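Local coordinates for protein alpha-glucosidase (Pseudoalteromonas sp. K8, PDB 5HQA) that hydrolyses alpha-glucosides as a calcium-binding, chloride-activated member of glycoside hydrolase family 97, at residues I12-E17 and V99-F104; W144-G149 and Y153-N158; A301-D306 and F546-P551. All coordinates share one frame; numbering follows the deposited sequence. Where two conformers were deposited one is given.

Overall arrangement
The three contacts follow one another along the chain and do not touch. Interactions 1 and 2 both belong to the N-terminal beta-sandwich region, their centres 30 Å apart, yet only interaction 2 reaches the active site: Glu154 within it binds the calcium ion together with Glu437, Glu455 and Glu461, and meets the acarbose unit held there. Interaction 1 lies deep in the sandwich, far from the calcium and glycan site. Interaction 3 joins two helix ends of the TIM-barrel region, on the opposite side of the chain's centre from the other two; its centre is 34 Å from that of interaction 2 and 48 Å from that of interaction 1.

Interaction 1: residues I12-E17 and V99-F104; sequences IIISDE and VRFKAF. With FMT (formic acid), chain I.
Ile12 and Ile14 meet Phe101 and Ala103 in the hydrophobic filling of the N-terminal beta-sandwich, a domain of the galactose-mutarotase clan. Strand 10-15 belongs to one sheet and strand 95-104 to the other; the short segments run nearly antiparallel, at 166°, with their axes 9.8 Å apart. No hydrogen bond crosses between the two segments; they meet here through side chains, as facing sheets of a sandwich do. Branched aliphatic and aromatic residues suit this interior because they fill it without bringing in polar atoms.

Phe101 is the hub, touched by both isoleucines. Ile14 lies over its face: its CG1, anti to the carbonyl carbon (chi1 -55°), is displaced toward the rim of the ring and makes a CH-pi contact 3.8 Å from the centroid. Ile12 meets the same ring at a slant, its CG2 4.1 Å from Phe101 CD1. In the conformer described here, one of two, Ile12 CD1 also comes to 3.6 Å from Ala103 CB; the small alanine gives that methyl room. Val3 and Phe110 also pack against Phe101.

Arg100 points out of the sandwich, where Glu82 and Glu113 form salt bridges with it. A formate, probably from the crystallisation liquor, accepts a hydrogen bond through O1 from Arg100 NH2 at 3.3 Å, and a weak one through O2 from NH1, with O2 in the guanidinium plane.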
# COMPACT_ATOMS: atom_id res chain seq x y z
N ILE A 12 17.02 -5.00 21.64
CA ILE A 12 17.94 -4.34 20.73
C ILE A 12 19.15 -3.88 21.53
O ILE A 12 19.01 -3.18 22.54
CB ILE A 12 17.29 -3.13 20.02
CG1 ILE A 12 16.00 -3.55 19.31
CG2 ILE A 12 18.28 -2.50 19.04
CD1 ILE A 12 14.73 -3.20 20.07
N ILE A 13 20.34 -4.27 21.08
CA ILE A 13 21.60 -3.85 21.69
C ILE A 13 22.29 -2.91 20.72
O ILE A 13 22.55 -3.27 19.57
CB ILE A 13 22.52 -5.03 22.02
CG1 ILE A 13 21.86 -5.96 23.05
CG2 ILE A 13 23.84 -4.52 22.58
CD1 ILE A 13 22.66 -7.21 23.28
N ILE A 14 22.57 -1.69 21.18
CA ILE A 14 23.25 -0.67 20.39
C ILE A 14 24.67 -0.55 20.93
O ILE A 14 24.88 -0.44 22.14
CB ILE A 14 22.51 0.67 20.46
CG1 ILE A 14 21.05 0.50 20.02
CG2 ILE A 14 23.20 1.68 19.56
CD1 ILE A 14 20.07 0.31 21.18
N SER A 15 25.65 -0.59 20.03
CA SER A 15 27.03 -0.80 20.41
C SER A 15 27.93 0.20 19.69
O SER A 15 27.57 0.77 18.66
CB SER A 15 27.45 -2.24 20.08
OG SER A 15 28.82 -2.45 20.39
N ASP A 16 29.12 0.43 20.26
CA ASP A 16 30.14 1.22 19.58
C ASP A 16 31.48 0.49 19.53
O ASP A 16 32.51 1.13 19.31
CB ASP A 16 30.30 2.60 20.22
CG ASP A 16 30.74 2.54 21.69
OD1 ASP A 16 31.14 1.46 22.18
OD2 ASP A 16 30.67 3.60 22.36
N GLU A 17 31.47 -0.83 19.73
CA GLU A 17 32.71 -1.59 19.77
C GLU A 17 33.19 -1.97 18.37
O GLU A 17 34.40 -2.14 18.16
CB GLU A 17 32.51 -2.83 20.64
CG GLU A 17 32.15 -2.46 22.07
CD GLU A 17 31.91 -3.67 22.94
OE1 GLU A 17 31.93 -4.81 22.41
OE2 GLU A 17 31.70 -3.49 24.17
N VAL A 99 20.65 8.23 17.41
CA VAL A 99 19.69 7.30 16.82
C VAL A 99 18.62 7.03 17.86
O VAL A 99 18.94 6.70 19.01
CB VAL A 99 20.36 6.00 16.33
CG1 VAL A 99 19.34 5.13 15.63
CG2 VAL A 99 21.48 6.32 15.35
N ARG A 100 17.36 7.19 17.47
CA ARG A 100 16.23 6.95 18.35
C ARG A 100 15.65 5.59 17.97
O ARG A 100 15.32 5.37 16.80
CB ARG A 100 15.18 8.05 18.21
CG ARG A 100 13.99 7.94 19.16
CD ARG A 100 13.01 9.10 18.96
NE ARG A 100 13.68 10.39 19.11
CZ ARG A 100 13.82 11.05 20.25
NH1 ARG A 100 13.31 10.59 21.39
NH2 ARG A 100 14.49 12.20 20.25
N PHE A 101 15.54 4.69 18.95
CA PHE A 101 14.95 3.37 18.76
C PHE A 101 13.64 3.28 19.52
O PHE A 101 13.57 3.66 20.69
CB PHE A 101 15.88 2.26 19.27
CG PHE A 101 17.16 2.14 18.51
CD1 PHE A 101 17.32 1.16 17.53
CD2 PHE A 101 18.21 3.00 18.77
CE1 PHE A 101 18.51 1.05 16.83
CE2 PHE A 101 19.40 2.89 18.07
CZ PHE A 101 19.55 1.91 17.10
N LYS A 102 12.61 2.74 18.87
CA LYS A 102 11.34 2.44 19.51
C LYS A 102 11.10 0.94 19.40
O LYS A 102 11.09 0.40 18.29
CB LYS A 102 10.19 3.23 18.88
CG LYS A 102 10.26 4.73 19.12
CD LYS A 102 9.07 5.45 18.51
CE LYS A 102 9.02 6.91 18.92
NZ LYS A 102 7.72 7.52 18.49
N ALA A 103 10.91 0.27 20.53
CA ALA A 103 10.74 -1.18 20.56
C ALA A 103 9.30 -1.48 20.95
O ALA A 103 8.88 -1.18 22.08
CB ALA A 103 11.72 -1.82 21.54
N PHE A 104 8.55 -2.07 20.02
CA PHE A 104 7.19 -2.54 20.22
C PHE A 104 7.20 -4.06 20.37
O PHE A 104 8.16 -4.73 19.98
CB PHE A 104 6.29 -2.18 19.04
CG PHE A 104 6.26 -0.72 18.69
CD1 PHE A 104 5.17 0.06 19.05
CD2 PHE A 104 7.30 -0.14 17.98
CE1 PHE A 104 5.12 1.40 18.72
CE2 PHE A 104 7.26 1.20 17.64
CZ PHE A 104 6.17 1.97 18.02
C FMT I . 14.97 12.35 24.10
O1 FMT I . 15.82 12.56 23.24
O2 FMT I . 13.81 12.78 24.04

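Interaction 2: residues W144-G149 and Y153-N158; sequences WIPARG and YEYVYN. With CA (calcium ion), chain C; AC1 (4,6-dideoxy-4-{[(1S,4R,5S,6S)-4,5,6-trihydroxy-3-(hydroxymethyl)cyclohex-2-en-1-yl]amino}-alpha-D-glucopyranose), chain B.
Trp144 and Asn158 form an antiparallel hydrogen-bonded pair, with Trp144 N giving to Asn158 O at 3.0 Å and Asn158 N to Trp144 O at 2.7 Å, the latter almost straight at 176°. The pair closes the neck of the loop joining strands 141-144 and 158-161 at the edge of a beta-sandwich sheet, and this loop carries a calcium ligand into the active site.

Asn158 lies across one face of the Trp144 indole, ring and amide planes 66° apart: CB sits 4.0 Å from the centroid of the five-membered ring, while OD1 stands over the rim of the benzo part. Trp144 NE1 is engaged by Thr160 OG1. With an alanine in place of Trp144, Asn158 would probably lose the flat surface it lies on, its amide freer to turn, and Thr160 OG1 would lose that donor.

Ile145 holds CG1 between backbone N and carbonyl carbon (chi1 55°), which leaves CG2 over the middle of the Tyr157 ring, a CH-pi contact 3.5 Å from its centroid. Pro146 CG lies over the centre of the Tyr155 ring, 3.9 Å from its centroid, a second CH-pi contact. Tyr155 OH, bonded to Asn151 N, passes so close to Gly149 that a beta carbon there would collide with it.

Glu154, central to an inverse gamma turn and salt-bridged to Arg152, stretches away from this apolar cluster. Its extended chain brings OE1 to 2.4 Å from the calcium ion, while OE2 accepts a hydrogen bond from O2 of the acarbose unit AC1 at 3.2 Å.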
# COMPACT_ATOMS: atom_id res chain seq x y z
N TRP A 144 9.89 -11.67 -2.41
CA TRP A 144 10.38 -10.32 -2.69
C TRP A 144 10.17 -9.93 -4.15
O TRP A 144 10.00 -10.78 -5.03
CB TRP A 144 11.87 -10.21 -2.33
CG TRP A 144 12.72 -11.24 -3.03
CD1 TRP A 144 12.99 -12.52 -2.60
CD2 TRP A 144 13.43 -11.08 -4.27
NE1 TRP A 144 13.82 -13.16 -3.49
CE2 TRP A 144 14.10 -12.30 -4.52
CE3 TRP A 144 13.55 -10.03 -5.18
CZ2 TRP A 144 14.89 -12.49 -5.66
CZ3 TRP A 144 14.34 -10.22 -6.31
CH2 TRP A 144 15.00 -11.44 -6.54
N ILE A 145 10.20 -8.62 -4.40
CA ILE A 145 10.24 -8.09 -5.76
C ILE A 145 11.54 -7.32 -5.96
O ILE A 145 12.07 -6.71 -5.02
CB ILE A 145 9.03 -7.20 -6.09
CG1 ILE A 145 8.88 -6.05 -5.08
CG2 ILE A 145 7.75 -8.05 -6.22
CD1 ILE A 145 8.16 -4.82 -5.65
N PRO A 146 12.08 -7.31 -7.18
CA PRO A 146 13.34 -6.61 -7.41
C PRO A 146 13.14 -5.10 -7.39
O PRO A 146 12.08 -4.59 -7.76
CB PRO A 146 13.75 -7.08 -8.82
CG PRO A 146 12.40 -7.31 -9.49
CD PRO A 146 11.55 -7.93 -8.41
N ALA A 147 14.18 -4.40 -6.96
CA ALA A 147 14.18 -2.95 -6.98
C ALA A 147 14.98 -2.43 -8.16
O ALA A 147 15.82 -3.14 -8.72
CB ALA A 147 14.76 -2.39 -5.68
N ARG A 148 14.71 -1.18 -8.53
CA ARG A 148 15.39 -0.45 -9.61
C ARG A 148 15.12 -1.07 -10.98
O ARG A 148 15.90 -0.86 -11.91
CB ARG A 148 16.90 -0.36 -9.36
CG ARG A 148 17.27 0.28 -8.00
CD ARG A 148 17.30 1.83 -8.05
NE ARG A 148 17.19 2.36 -6.70
CZ ARG A 148 18.18 2.36 -5.81
NH1 ARG A 148 19.38 1.90 -6.15
NH2 ARG A 148 17.98 2.83 -4.58
N GLY A 149 14.03 -1.83 -11.11
CA GLY A 149 13.70 -2.44 -12.38
C GLY A 149 12.85 -1.54 -13.23
O GLY A 149 12.33 -0.52 -12.77
N TYR A 153 7.32 -0.97 -8.86
CA TYR A 153 6.85 -1.95 -7.89
C TYR A 153 5.99 -3.04 -8.52
O TYR A 153 5.57 -3.96 -7.81
CB TYR A 153 6.03 -1.27 -6.78
CG TYR A 153 6.73 -0.18 -6.00
CD1 TYR A 153 7.84 -0.46 -5.20
CD2 TYR A 153 6.24 1.13 -6.02
CE1 TYR A 153 8.47 0.55 -4.47
CE2 TYR A 153 6.85 2.14 -5.29
CZ TYR A 153 7.97 1.85 -4.52
OH TYR A 153 8.57 2.86 -3.81
N GLU A 154 5.70 -2.95 -9.82
CA GLU A 154 4.72 -3.83 -10.44
C GLU A 154 5.40 -5.11 -10.95
O GLU A 154 5.62 -5.31 -12.15
CB GLU A 154 3.97 -3.10 -11.54
CG GLU A 154 2.99 -2.05 -10.99
CD GLU A 154 2.30 -1.21 -12.07
OE1 GLU A 154 1.27 -0.57 -11.78
OE2 GLU A 154 2.80 -1.20 -13.22
N TYR A 155 5.74 -5.98 -9.99
CA TYR A 155 6.33 -7.28 -10.26
C TYR A 155 5.59 -8.34 -9.45
O TYR A 155 5.07 -8.06 -8.37
CB TYR A 155 7.81 -7.31 -9.86
CG TYR A 155 8.70 -6.53 -10.79
CD1 TYR A 155 9.23 -7.14 -11.92
CD2 TYR A 155 8.99 -5.19 -10.55
CE1 TYR A 155 10.04 -6.43 -12.80
CE2 TYR A 155 9.81 -4.48 -11.41
CZ TYR A 155 10.33 -5.10 -12.54
OH TYR A 155 11.14 -4.42 -13.42
N VAL A 156 5.58 -9.57 -9.96
CA VAL A 156 5.13 -10.67 -9.11
C VAL A 156 6.25 -11.04 -8.14
O VAL A 156 7.43 -10.82 -8.42
CB VAL A 156 4.66 -11.89 -9.94
CG1 VAL A 156 3.52 -11.49 -10.88
CG2 VAL A 156 5.83 -12.50 -10.71
N TYR A 157 5.88 -11.59 -6.99
CA TYR A 157 6.85 -11.89 -5.94
C TYR A 157 7.62 -13.17 -6.24
O TYR A 157 7.06 -14.16 -6.74
CB TYR A 157 6.14 -11.98 -4.58
CG TYR A 157 5.89 -10.58 -4.07
CD1 TYR A 157 4.82 -9.83 -4.55
CD2 TYR A 157 6.78 -9.97 -3.18
CE1 TYR A 157 4.62 -8.52 -4.13
CE2 TYR A 157 6.60 -8.67 -2.76
CZ TYR A 157 5.51 -7.95 -3.24
OH TYR A 157 5.32 -6.65 -2.83
N ASN A 158 8.92 -13.13 -5.95
CA ASN A 158 9.79 -14.30 -6.05
C ASN A 158 9.85 -15.01 -4.71
O ASN A 158 9.87 -14.36 -3.66
CB ASN A 158 11.21 -13.88 -6.44
CG ASN A 158 11.24 -13.08 -7.71
OD1 ASN A 158 11.80 -11.97 -7.75
ND2 ASN A 158 10.65 -13.61 -8.76
CA CA C . -0.48 0.73 -12.86
C1 AC1 B . 1.91 0.25 -18.12
O2 AC1 B . 3.27 -0.28 -16.23
C2 AC1 B . 2.17 0.54 -16.65
C4A AC1 B . -4.80 3.29 -15.46
C3 AC1 B . 0.95 0.30 -15.81
O3 AC1 B . 1.25 0.51 -14.42
C4 AC1 B . -0.17 1.20 -16.28
N4A AC1 B . -1.33 1.25 -15.33
C5 AC1 B . -0.54 0.54 -17.60
O5 AC1 B . 0.58 0.79 -18.56
C6 AC1 B . -1.81 1.01 -18.22
C1B AC1 B . -1.82 2.63 -15.00
C2B AC1 B . -3.05 2.55 -13.87
O2B AC1 B . -2.60 1.72 -12.81
C3B AC1 B . -4.25 2.12 -14.46
O3B AC1 B . -5.30 1.86 -13.49
O4 AC1 B . -5.94 2.83 -16.16
C5B AC1 B . -3.80 3.74 -16.41
C7B AC1 B . -2.24 3.40 -16.12
C6B AC1 B . -4.15 4.98 -17.25
O6B AC1 B . -4.08 6.09 -16.43

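Interaction 3: residues A301-D306 and F546-P551; sequences AKYGFD and FIQDVP
Tyr303 and Gln548 meet obliquely, ring and amide planes 71° apart. The amide approaches the ring at its edge: Gln548 NE2 lies close to the ring plane, 3.4 Å from Tyr303 CD1. Gln548 reaches it because its chain is extended beyond CG (chi2 177°). A glutamine suits this partly exposed seam, its methylenes packing beside the tyrosine backbone while the amide turns to water.

Deeper in, the pairing is wholly apolar. Phe305 also presents an edge, CZ being 4.0 Å from Ile547 CG2, the branch that stands anti to the backbone N. Tyr520 and Leu517 pack on the same isoleucine, continuing the buried layer.

No direct hydrogen bond joins the two segments; water bridges them instead. One water lies 3.1 Å from Tyr303 O and 2.8 Å from Gln548 O, linking two carbonyls near helix ends; another bridges Tyr303 O and Gln548 NE2 weakly. Gly304, leaving the helix with a phi of 90°, takes a conformation in which a beta carbon would be jammed against the preceding carbonyl oxygen.

Lys265, on strand 264-269, is hydrogen-bonded through NZ to Ile547 O and Val550 O, while its backbone pairs with Asp306. The contact thus joins the end of helix 290-303, which connects strands 264-269 and 307-310 in a beta-alpha-beta crossover, to the end of helix 541-549, as neighbouring elements of the outer helical layer of a TIM barrel.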
# COMPACT_ATOMS: atom_id res chain seq x y z
N ALA A 301 -25.93 4.92 -8.73
CA ALA A 301 -27.01 5.37 -7.86
C ALA A 301 -27.93 4.22 -7.49
O ALA A 301 -28.39 4.12 -6.34
CB ALA A 301 -27.79 6.50 -8.53
N LYS A 302 -28.21 3.33 -8.44
CA LYS A 302 -29.15 2.25 -8.17
C LYS A 302 -28.56 1.19 -7.24
O LYS A 302 -29.28 0.62 -6.41
CB LYS A 302 -29.61 1.61 -9.48
CG LYS A 302 -30.56 0.44 -9.32
CD LYS A 302 -31.13 -0.01 -10.66
CE LYS A 302 -32.13 -1.14 -10.46
NZ LYS A 302 -32.90 -1.40 -11.71
N TYR A 303 -27.25 0.94 -7.33
CA TYR A 303 -26.66 -0.20 -6.64
C TYR A 303 -25.76 0.19 -5.48
O TYR A 303 -25.11 -0.68 -4.89
CB TYR A 303 -25.92 -1.08 -7.65
CG TYR A 303 -26.90 -1.77 -8.57
CD1 TYR A 303 -27.68 -2.82 -8.11
CD2 TYR A 303 -27.09 -1.34 -9.88
CE1 TYR A 303 -28.61 -3.45 -8.93
CE2 TYR A 303 -28.02 -1.97 -10.71
CZ TYR A 303 -28.77 -3.02 -10.23
OH TYR A 303 -29.69 -3.65 -11.03
N GLY A 304 -25.70 1.47 -5.12
CA GLY A 304 -25.05 1.86 -3.89
C GLY A 304 -23.57 2.18 -3.98
O GLY A 304 -22.82 1.88 -3.04
N PHE A 305 -23.13 2.79 -5.07
CA PHE A 305 -21.74 3.19 -5.23
C PHE A 305 -21.63 4.71 -5.16
O PHE A 305 -22.50 5.43 -5.66
CB PHE A 305 -21.16 2.64 -6.53
CG PHE A 305 -21.08 1.15 -6.54
CD1 PHE A 305 -22.16 0.38 -6.95
CD2 PHE A 305 -19.94 0.50 -6.09
CE1 PHE A 305 -22.10 -1.00 -6.92
CE2 PHE A 305 -19.87 -0.89 -6.06
CZ PHE A 305 -20.95 -1.64 -6.48
N ASP A 306 -20.56 5.19 -4.52
CA ASP A 306 -20.43 6.61 -4.21
C ASP A 306 -19.97 7.44 -5.40
O ASP A 306 -20.27 8.64 -5.45
CB ASP A 306 -19.44 6.82 -3.06
CG ASP A 306 -19.95 6.28 -1.74
OD1 ASP A 306 -21.17 6.11 -1.60
OD2 ASP A 306 -19.11 6.04 -0.85
N PHE A 546 -22.95 -9.32 -2.35
CA PHE A 546 -21.88 -9.16 -1.38
C PHE A 546 -21.14 -7.84 -1.58
O PHE A 546 -20.81 -7.16 -0.61
CB PHE A 546 -20.87 -10.31 -1.44
CG PHE A 546 -19.82 -10.19 -0.38
CD1 PHE A 546 -20.11 -10.51 0.94
CD2 PHE A 546 -18.56 -9.69 -0.69
CE1 PHE A 546 -19.14 -10.37 1.94
CE2 PHE A 546 -17.59 -9.54 0.30
CZ PHE A 546 -17.89 -9.88 1.62
N ILE A 547 -20.86 -7.48 -2.84
CA ILE A 547 -20.17 -6.23 -3.11
C ILE A 547 -21.04 -5.05 -2.70
O ILE A 547 -20.55 -4.05 -2.16
CB ILE A 547 -19.77 -6.15 -4.59
CG1 ILE A 547 -18.84 -7.31 -4.95
CG2 ILE A 547 -19.11 -4.81 -4.90
CD1 ILE A 547 -18.37 -7.30 -6.41
N GLN A 548 -22.35 -5.14 -2.93
CA GLN A 548 -23.25 -4.09 -2.48
C GLN A 548 -23.25 -3.96 -0.97
O GLN A 548 -23.39 -2.85 -0.44
CB GLN A 548 -24.67 -4.36 -2.97
CG GLN A 548 -24.85 -4.24 -4.46
CD GLN A 548 -26.25 -4.60 -4.87
OE1 GLN A 548 -26.54 -5.75 -5.15
NE2 GLN A 548 -27.14 -3.62 -4.86
N ASP A 549 -23.11 -5.08 -0.25
CA ASP A 549 -23.21 -5.04 1.20
C ASP A 549 -21.91 -4.60 1.87
O ASP A 549 -21.96 -3.97 2.93
CB ASP A 549 -23.60 -6.42 1.75
CG ASP A 549 -25.05 -6.78 1.51
OD1 ASP A 549 -25.85 -5.93 1.03
OD2 ASP A 549 -25.41 -7.94 1.84
N VAL A 550 -20.76 -4.93 1.30
CA VAL A 550 -19.53 -4.91 2.09
C VAL A 550 -19.08 -3.47 2.34
O VAL A 550 -19.09 -2.64 1.42
CB VAL A 550 -18.43 -5.75 1.41
CG1 VAL A 550 -17.97 -5.14 0.06
CG2 VAL A 550 -17.25 -5.99 2.36
N PRO A 551 -18.68 -3.12 3.56
CA PRO A 551 -18.13 -1.79 3.84
C PRO A 551 -16.66 -1.72 3.45
O PRO A 551 -16.05 -2.72 3.03
CB PRO A 551 -18.33 -1.64 5.35
CG PRO A 551 -18.32 -3.03 5.88
CD PRO A 551 -18.88 -3.91 4.79
O HOH W 1 -27.41 -1.55 -2.61
O HOH W 2 -24.85 -0.93 -1.77
O HOH W 3 -22.81 0.46 -0.20